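Long-range contact in oxidized polyvinyl alcohol hydrolase (Sphingopyxis, PDB 3WLA), which hydrolyses beta-diketones such as 4,6-nonanedione and carries out the second step in the breakdown of polyvinyl alcohol, the cleavage of its oxidized form: residues P231-T236 against A304-G309. Numbering follows the deposited sequence.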
# COMPACT_ATOMS: atom_id res chain seq x y z
N PRO A 231 3.44 -2.76 -16.24
CA PRO A 231 4.74 -2.27 -15.74
C PRO A 231 4.61 -1.39 -14.49
O PRO A 231 3.76 -0.47 -14.44
CB PRO A 231 5.30 -1.49 -16.93
CG PRO A 231 4.71 -2.16 -18.06
CD PRO A 231 3.26 -2.29 -17.62
N MET A 232 5.47 -1.67 -13.51
CA MET A 232 5.47 -0.94 -12.23
C MET A 232 6.79 -1.02 -11.52
O MET A 232 7.65 -1.86 -11.86
CB MET A 232 4.44 -1.53 -11.23
CG MET A 232 2.97 -1.34 -11.53
SD MET A 232 1.90 -2.06 -10.25
CE MET A 232 2.34 -3.87 -10.23
N VAL A 233 6.95 -0.13 -10.53
CA VAL A 233 8.11 -0.16 -9.63
C VAL A 233 7.50 -0.29 -8.20
O VAL A 233 6.55 0.43 -7.82
CB VAL A 233 8.99 1.12 -9.76
CG1 VAL A 233 8.19 2.32 -9.65
CG2 VAL A 233 10.08 1.11 -8.74
N VAL A 234 8.00 -1.24 -7.43
CA VAL A 234 7.47 -1.49 -6.08
C VAL A 234 8.58 -1.52 -5.04
O VAL A 234 9.59 -2.25 -5.20
CB VAL A 234 6.69 -2.81 -6.06
CG1 VAL A 234 6.13 -3.12 -4.61
CG2 VAL A 234 5.56 -2.74 -7.08
N ILE A 235 8.43 -0.70 -3.99
CA ILE A 235 9.41 -0.65 -2.91
C ILE A 235 8.75 -1.26 -1.69
O ILE A 235 7.84 -0.66 -1.11
CB ILE A 235 9.84 0.80 -2.60
CG1 ILE A 235 10.54 1.41 -3.82
CG2 ILE A 235 10.74 0.82 -1.39
CD1 ILE A 235 10.82 2.85 -3.70
N THR A 236 9.19 -2.45 -1.28
CA THR A 236 8.61 -3.13 -0.11
C THR A 236 9.50 -2.75 1.05
O THR A 236 10.73 -2.80 0.93
CB THR A 236 8.61 -4.67 -0.26
OG1 THR A 236 7.70 -5.04 -1.28
CG2 THR A 236 8.13 -5.33 1.04
N ALA A 304 9.55 7.81 -8.79
CA ALA A 304 9.29 8.76 -9.86
C ALA A 304 10.33 8.63 -10.98
O ALA A 304 10.12 9.12 -12.08
CB ALA A 304 9.30 10.14 -9.32
N SER A 305 11.45 7.97 -10.69
CA SER A 305 12.50 7.81 -11.70
C SER A 305 12.19 6.64 -12.62
O SER A 305 12.94 6.34 -13.57
CB SER A 305 13.86 7.54 -11.04
OG SER A 305 13.99 6.18 -10.60
N HIS A 306 11.08 5.97 -12.36
CA HIS A 306 10.72 4.83 -13.17
C HIS A 306 9.24 4.95 -13.52
O HIS A 306 8.44 4.21 -13.01
CB HIS A 306 11.00 3.54 -12.38
CG HIS A 306 11.08 2.32 -13.24
ND1 HIS A 306 10.03 1.46 -13.41
CD2 HIS A 306 12.11 1.81 -13.96
CE1 HIS A 306 10.40 0.46 -14.20
NE2 HIS A 306 11.65 0.65 -14.54
N PRO A 307 8.88 5.89 -14.39
CA PRO A 307 7.48 6.08 -14.77
C PRO A 307 6.91 4.83 -15.45
O PRO A 307 7.66 4.01 -16.04
CB PRO A 307 7.51 7.32 -15.67
CG PRO A 307 8.88 7.32 -16.24
CD PRO A 307 9.77 6.84 -15.10
N LYS A 308 5.60 4.67 -15.34
CA LYS A 308 4.92 3.52 -15.90
C LYS A 308 5.34 3.32 -17.35
O LYS A 308 5.29 4.25 -18.15
CB LYS A 308 3.40 3.70 -15.81
CG LYS A 308 2.60 2.49 -16.19
CD LYS A 308 1.17 2.63 -15.67
CE LYS A 308 0.57 1.28 -15.34
NZ LYS A 308 1.32 0.39 -14.42
N GLY A 309 5.78 2.10 -17.64
CA GLY A 309 6.24 1.78 -18.98
C GLY A 309 7.75 1.82 -19.13
O GLY A 309 8.25 1.71 -20.25
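Lys-308 leaves its backbone with CG opposite the backbone N (chi1 -172°), and bends at chi3 and chi4 then curl its tip back onto the carbonyl of Pro-231. There NZ donates to Pro-231 O at 2.6 Å. It arrives 25° from the carbonyl plane with a C=O...N angle of 152°, while CG and CE pass alongside the same oxygen. The carbonyls of Ser-176 and Trp-179 also accept from NZ, so three backbone oxygens fix the ammonium group; Asp-230 adds a long, weak ion pair. Met-232 runs beside the lysine in the same direction, its CG 3.8 Å from Lys-308 NZ. On the other side of the strand, the side chains of Val-233 and His-306 lie alongside each other, pointing opposite ways, with Val-233 CB 3.8 Å from His-306 ND1. Val-233 CG1 rests near the carbonyl oxygen of His-306. The imidazole also meets the ring of Phe-315 nearly at right angles. At the outer end, Pro-231 CB packs 3.7 Å from Gly-309 N. The loop that follows helix 292-304 thus packs on the start of strand 232-238, an inner strand of the central sheet of the alpha/beta-hydrolase fold, between strands 181-185 and 274-280.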